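Side-chain contacts in abietadiene synthase, chloroplastic (Abies grandis, PDB 3S9V), which is a plastid enzyme of the terpene synthase family, whose regular secondary structure is nearly all helix, with an N-terminal domain and a metal-binding domain: residues 584-589 against 600-605; 262-267 against 451-456. All coordinates share one frame; numbering follows the deposited sequence.

Interaction 1: residues 584-589 against 600-605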
loop_
_atom_site.group_PDB
_atom_site.type_symbol
_atom_site.label_atom_id
_atom_site.label_comp_id
_atom_site.label_asym_id
_atom_site.label_seq_id
_atom_site.Cartn_x
_atom_site.Cartn_y
_atom_site.Cartn_z
ATOM N N ASN A 584 -29.652 28.325 -1.925
ATOM C CA ASN A 584 -30.562 28.536 -3.043
ATOM C C ASN A 584 -29.685 28.339 -4.278
ATOM O O ASN A 584 -30.140 27.861 -5.318
ATOM C CB ASN A 584 -31.141 29.954 -3.049
ATOM C CG ASN A 584 -32.424 30.061 -2.259
ATOM O OD1 ASN A 584 -33.200 29.100 -2.163
ATOM N ND2 ASN A 584 -32.671 31.238 -1.705
ATOM N N ASP A 585 -28.416 28.712 -4.130
ATOM C CA ASP A 585 -27.420 28.585 -5.184
ATOM C C ASP A 585 -27.172 27.101 -5.449
ATOM O O ASP A 585 -27.331 26.631 -6.577
ATOM C CB ASP A 585 -26.120 29.271 -4.746
ATOM C CG ASP A 585 -25.012 29.157 -5.780
ATOM O OD1 ASP A 585 -23.911 29.698 -5.532
ATOM O OD2 ASP A 585 -25.235 28.530 -6.839
ATOM N N ILE A 586 -26.785 26.372 -4.403
ATOM C CA ILE A 586 -26.533 24.935 -4.490
ATOM C C ILE A 586 -27.786 24.207 -4.982
ATOM O O ILE A 586 -27.696 23.215 -5.699
ATOM C CB ILE A 586 -26.094 24.383 -3.108
ATOM C CG1 ILE A 586 -24.652 24.798 -2.837
ATOM C CG2 ILE A 586 -26.257 22.864 -3.042
ATOM C CD1 ILE A 586 -24.150 24.432 -1.459
ATOM N N ALA A 587 -28.957 24.715 -4.618
ATOM C CA ALA A 587 -30.212 24.098 -5.040
ATOM C C ALA A 587 -30.405 24.249 -6.550
ATOM O O ALA A 587 -30.815 23.314 -7.236
ATOM C CB ALA A 587 -31.388 24.734 -4.292
ATOM N N LYS A 588 -30.110 25.440 -7.053
ATOM C CA LYS A 588 -30.243 25.757 -8.467
ATOM C C LYS A 588 -29.300 24.892 -9.304
ATOM O O LYS A 588 -29.731 24.229 -10.248
ATOM C CB LYS A 588 -29.931 27.243 -8.678
ATOM C CG LYS A 588 -29.945 27.720 -10.118
ATOM C CD LYS A 588 -29.571 29.194 -10.176
ATOM C CE LYS A 588 -29.456 29.696 -11.603
ATOM N NZ LYS A 588 -28.982 31.113 -11.635
ATOM N N GLU A 589 -28.015 24.899 -8.957
ATOM C CA GLU A 589 -27.044 24.097 -9.684
ATOM C C GLU A 589 -27.364 22.613 -9.530
ATOM O O GLU A 589 -27.152 21.822 -10.450
ATOM C CB GLU A 589 -25.637 24.373 -9.174
ATOM C CG GLU A 589 -25.121 25.756 -9.495
ATOM C CD GLU A 589 -23.649 25.905 -9.153
ATOM O OE1 GLU A 589 -23.299 25.814 -7.954
ATOM O OE2 GLU A 589 -22.841 26.101 -10.088
ATOM N N GLY A 600 -36.366 20.384 -1.842
ATOM C CA GLY A 600 -37.021 19.594 -0.819
ATOM C C GLY A 600 -36.029 18.642 -0.171
ATOM O O GLY A 600 -36.032 18.447 1.048
ATOM N N TYR A 601 -35.178 18.057 -1.007
ATOM C CA TYR A 601 -34.146 17.115 -0.584
ATOM C C TYR A 601 -33.168 17.796 0.375
ATOM O O TYR A 601 -32.876 17.286 1.465
ATOM C CB TYR A 601 -33.407 16.603 -1.824
ATOM C CG TYR A 601 -32.197 15.743 -1.550
ATOM C CD1 TYR A 601 -32.321 14.374 -1.313
ATOM C CD2 TYR A 601 -30.920 16.295 -1.542
ATOM C CE1 TYR A 601 -31.199 13.578 -1.076
ATOM C CE2 TYR A 601 -29.799 15.510 -1.304
ATOM C CZ TYR A 601 -29.943 14.153 -1.074
ATOM O OH TYR A 601 -28.825 13.381 -0.842
ATOM N N ILE A 602 -32.677 18.956 -0.044
ATOM C CA ILE A 602 -31.741 19.738 0.746
ATOM C C ILE A 602 -32.364 20.174 2.070
ATOM O O ILE A 602 -31.684 20.211 3.103
ATOM C CB ILE A 602 -31.265 20.972 -0.056
ATOM C CG1 ILE A 602 -30.426 20.501 -1.244
ATOM C CG2 ILE A 602 -30.437 21.905 0.816
ATOM C CD1 ILE A 602 -29.761 21.621 -2.012
ATOM N N GLN A 603 -33.655 20.489 2.047
ATOM C CA GLN A 603 -34.348 20.921 3.261
ATOM C C GLN A 603 -34.494 19.768 4.247
ATOM O O GLN A 603 -34.340 19.950 5.449
ATOM C CB GLN A 603 -35.740 21.468 2.936
ATOM C CG GLN A 603 -35.759 22.696 2.046
ATOM C CD GLN A 603 -37.172 23.179 1.760
ATOM O OE1 GLN A 603 -37.415 23.851 0.759
ATOM N NE2 GLN A 603 -38.108 22.848 2.645
ATOM N N ASN A 604 -34.797 18.582 3.730
ATOM C CA ASN A 604 -34.962 17.412 4.573
ATOM C C ASN A 604 -33.612 17.010 5.171
ATOM O O ASN A 604 -33.528 16.639 6.343
ATOM C CB ASN A 604 -35.557 16.261 3.758
ATOM C CG ASN A 604 -35.989 15.100 4.623
ATOM O OD1 ASN A 604 -35.470 13.993 4.500
ATOM N ND2 ASN A 604 -36.947 15.347 5.508
ATOM N N VAL A 605 -32.550 17.087 4.371
ATOM C CA VAL A 605 -31.226 16.746 4.879
ATOM C C VAL A 605 -30.957 17.625 6.094
ATOM O O VAL A 605 -30.577 17.123 7.156
ATOM C CB VAL A 605 -30.116 16.997 3.835
ATOM C CG1 VAL A 605 -28.725 16.860 4.492
ATOM C CG2 VAL A 605 -30.258 16.016 2.685
#

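Interaction 2: residues 262-267 against 451-456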
loop_
_atom_site.group_PDB
_atom_site.type_symbol
_atom_site.label_atom_id
_atom_site.label_comp_id
_atom_site.label_asym_id
_atom_site.label_seq_id
_atom_site.Cartn_x
_atom_site.Cartn_y
_atom_site.Cartn_z
ATOM N N VAL A 262 19.347 -16.532 -19.181
ATOM C CA VAL A 262 18.267 -16.739 -18.225
ATOM C C VAL A 262 18.403 -15.841 -16.998
ATOM O O VAL A 262 19.489 -15.330 -16.707
ATOM C CB VAL A 262 18.244 -18.187 -17.721
ATOM C CG1 VAL A 262 18.178 -19.147 -18.887
ATOM C CG2 VAL A 262 19.469 -18.449 -16.881
ATOM N N PRO A 263 17.288 -15.610 -16.277
ATOM C CA PRO A 263 17.270 -14.780 -15.056
ATOM C C PRO A 263 17.589 -15.699 -13.855
ATOM O O PRO A 263 17.891 -16.881 -14.048
ATOM C CB PRO A 263 15.838 -14.264 -15.009
ATOM C CG PRO A 263 15.061 -15.441 -15.580
ATOM C CD PRO A 263 15.916 -15.862 -16.764
ATOM N N CYS A 264 17.522 -15.185 -12.629
ATOM C CA CYS A 264 17.817 -16.036 -11.478
ATOM C C CYS A 264 16.571 -16.720 -10.911
ATOM O O CYS A 264 16.645 -17.442 -9.917
ATOM C CB CYS A 264 18.553 -15.255 -10.378
ATOM S SG CYS A 264 17.688 -13.844 -9.699
ATOM N N HIS A 265 15.434 -16.492 -11.565
ATOM C CA HIS A 265 14.157 -17.102 -11.189
ATOM C C HIS A 265 13.090 -16.667 -12.180
ATOM O O HIS A 265 13.055 -15.512 -12.616
ATOM C CB HIS A 265 13.764 -16.727 -9.757
ATOM C CG HIS A 265 14.002 -15.290 -9.420
ATOM N ND1 HIS A 265 14.239 -14.862 -8.133
ATOM C CD2 HIS A 265 14.059 -14.184 -10.201
ATOM C CE1 HIS A 265 14.436 -13.555 -8.134
ATOM N NE2 HIS A 265 14.332 -13.120 -9.377
ATOM N N TYR A 266 12.233 -17.608 -12.553
ATOM C CA TYR A 266 11.185 -17.348 -13.526
ATOM C C TYR A 266 10.131 -18.441 -13.388
ATOM O O TYR A 266 10.433 -19.545 -12.938
ATOM C CB TYR A 266 11.780 -17.379 -14.943
ATOM C CG TYR A 266 11.154 -16.404 -15.914
ATOM C CD1 TYR A 266 11.241 -15.025 -15.702
ATOM C CD2 TYR A 266 10.451 -16.856 -17.031
ATOM C CE1 TYR A 266 10.632 -14.116 -16.581
ATOM C CE2 TYR A 266 9.840 -15.955 -17.918
ATOM C CZ TYR A 266 9.936 -14.591 -17.683
ATOM O OH TYR A 266 9.341 -13.711 -18.550
ATOM N N PRO A 267 8.869 -18.132 -13.734
ATOM C CA PRO A 267 8.441 -16.816 -14.224
ATOM C C PRO A 267 8.205 -15.841 -13.063
ATOM O O PRO A 267 8.433 -16.184 -11.895
ATOM C CB PRO A 267 7.165 -17.139 -15.007
ATOM C CG PRO A 267 6.592 -18.307 -14.244
ATOM C CD PRO A 267 7.815 -19.149 -13.946
ATOM N N THR A 451 21.022 -13.579 -7.226
ATOM C CA THR A 451 21.903 -12.553 -7.792
ATOM C C THR A 451 21.159 -11.222 -7.736
ATOM O O THR A 451 20.005 -11.164 -7.306
ATOM C CB THR A 451 22.204 -12.819 -9.282
ATOM O OG1 THR A 451 20.998 -12.639 -10.040
ATOM C CG2 THR A 451 22.721 -14.246 -9.493
ATOM N N VAL A 452 21.815 -10.148 -8.158
ATOM C CA VAL A 452 21.148 -8.853 -8.185
ATOM C C VAL A 452 20.316 -8.824 -9.467
ATOM O O VAL A 452 20.825 -9.119 -10.551
ATOM C CB VAL A 452 22.146 -7.675 -8.230
ATOM C CG1 VAL A 452 21.398 -6.387 -8.533
ATOM C CG2 VAL A 452 22.865 -7.545 -6.895
ATOM N N TYR A 453 19.036 -8.495 -9.353
ATOM C CA TYR A 453 18.196 -8.441 -10.540
ATOM C C TYR A 453 17.381 -7.155 -10.583
ATOM O O TYR A 453 17.283 -6.438 -9.585
ATOM C CB TYR A 453 17.298 -9.688 -10.625
ATOM C CG TYR A 453 16.260 -9.832 -9.532
ATOM C CD1 TYR A 453 14.927 -9.535 -9.782
ATOM C CD2 TYR A 453 16.601 -10.295 -8.263
ATOM C CE1 TYR A 453 13.957 -9.700 -8.802
ATOM C CE2 TYR A 453 15.627 -10.466 -7.266
ATOM C CZ TYR A 453 14.302 -10.167 -7.551
ATOM O OH TYR A 453 13.301 -10.340 -6.610
ATOM N N MET A 454 16.816 -6.854 -11.748
ATOM C CA MET A 454 16.051 -5.629 -11.925
ATOM C C MET A 454 14.665 -5.903 -12.484
ATOM O O MET A 454 14.491 -6.784 -13.324
ATOM C CB MET A 454 16.807 -4.697 -12.868
ATOM C CG MET A 454 18.306 -4.637 -12.591
ATOM S SD MET A 454 19.213 -3.632 -13.771
ATOM C CE MET A 454 18.513 -4.182 -15.313
ATOM N N MET A 455 13.676 -5.147 -12.019
ATOM C CA MET A 455 12.322 -5.322 -12.504
ATOM C C MET A 455 11.844 -4.018 -13.141
ATOM O O MET A 455 11.238 -3.179 -12.478
ATOM C CB MET A 455 11.397 -5.740 -11.358
ATOM C CG MET A 455 10.495 -6.934 -11.694
ATOM S SD MET A 455 11.365 -8.511 -11.784
ATOM C CE MET A 455 11.831 -8.587 -10.248
ATOM N N PRO A 456 12.125 -3.839 -14.446
ATOM C CA PRO A 456 11.776 -2.674 -15.271
ATOM C C PRO A 456 10.329 -2.189 -15.158
ATOM O O PRO A 456 10.050 -1.007 -15.374
ATOM C CB PRO A 456 12.102 -3.148 -16.688
ATOM C CG PRO A 456 13.255 -4.064 -16.468
ATOM C CD PRO A 456 12.822 -4.851 -15.261
#

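Interaction 1: residues 584-589 against 600-605
Ile602 meets Ile586 and Ala587 in a small, buried apolar helix-helix contact within the all-helical metal-binding domain of the terpene synthase fold. The two helices, 570-594 and 599-621, follow each other directly in the chain with a short link between them, and this contact lies near that link. The CA atoms of Ala587 and Ile602 are the nearest across the two segments, 7.4 Å apart, and the two segments together bury 89 Å². One methyl carries the whole contact from the 600-605 side. In Ile602 the longer branch is fully stretched: CG1 lies beside the backbone N (chi1 -67°) and anti to the carbonyl carbon, with CD1 extended beyond it (chi2 -173°). CD1 therefore reaches across to the other helix, while the shorter branch, CG2, stays back. Ile586 presents the opposite choice of branch. Its CG2, anti to the backbone N, is the arm that meets Ile602, whereas CG1 and CD1 run off elsewhere, and the two isoleucine side chains cross at about a right angle. Around the joint, helix 641-648 and the loop beyond it fill in the apolar layer: Ile586 also touches Ile647 and Phe651, and Val605, one turn after Ile602, packs on Ile647 too, so that Ile647 touches both helices. Polar ties to other parts of the fold are Tyr601 OH hydrogen-bonded to Leu646 O and Glu589 in a salt bridge with Lys522. The isoleucine tip rests against the backbone of Ala587 as well as its methyl. Ile602 CD1 lies 3.9 Å from Ile586 CG2, 4.2 Å from Ala587 CB and, closer than that methyl, 3.9 Å from Ala587 CA.

Interaction 2: residues 262-267 against 451-456
His265 and Tyr453 both hold CG between the backbone N and the carbonyl carbon, the crowded position (chi1 43° and 65°), and from there each ring swings out to meet the other. The result is a T-shaped aromatic pair: the histidine drives its CE1-NE2 edge into a face of the tyrosine, the planes standing at 88° and the ring centroids 4.4 Å apart. NE2 of His265 sits 3.3 Å above the plane of the Tyr453 ring, over its centre, whereas CE1 lies toward the hydroxyl end, 3.4 Å from Tyr453 CZ. The fit is close, and the CE1-NE2 edge of the imidazole points at the pi face of the tyrosine. Cys264, with the same first torsion, places its sulfur in the corner between the two perpendicular rings. SG lies over the centre of the neighbouring His265 ring, 3.4 Å above its plane, and approaches Tyr453 obliquely, 4.0 Å from CD2, as a sulfur-aromatic contact. Thr451 also lies beside the cysteine, its OG1 3.5 Å from Cys264 SG and 3.6 Å from Cys264 CB. Four side chains thus form a compact, largely buried cluster, with Tyr453 partly exposed, that joins parts of the chain far apart in sequence. The 262-267 segment is the loop between helices 245-258 and 269-282, and its His265 also leans on Tyr204 and Ser230. On the other side, Tyr453 belongs to a tiny antiparallel sheet, where strand 452-453 pairs with 447-448 through backbone bonding to Trp447. Helix 56-62 borders both partners, Asp58 touching Cys264 and Tyr57 touching Thr451.

In the fold
Interaction 1 and interaction 2 lie on opposite sides of the chain's centre, their centres about 38 Å and about 23 Å from the centre of the chain. Their own centres are about 59 Å apart and their nearest atoms about 43 Å, so they do not touch. They follow in series along the sequence, interaction 2 closing before interaction 1 opens. The two differ in reach: 584-589 and 600-605 are local neighbours on successive helices of the metal-binding domain, whereas 262-267, in the N-terminal domain, meets a segment 184 residues later. One is aliphatic, the other aromatic and sulfur-based. Both are structural packing, and no metal or ligand takes part in either.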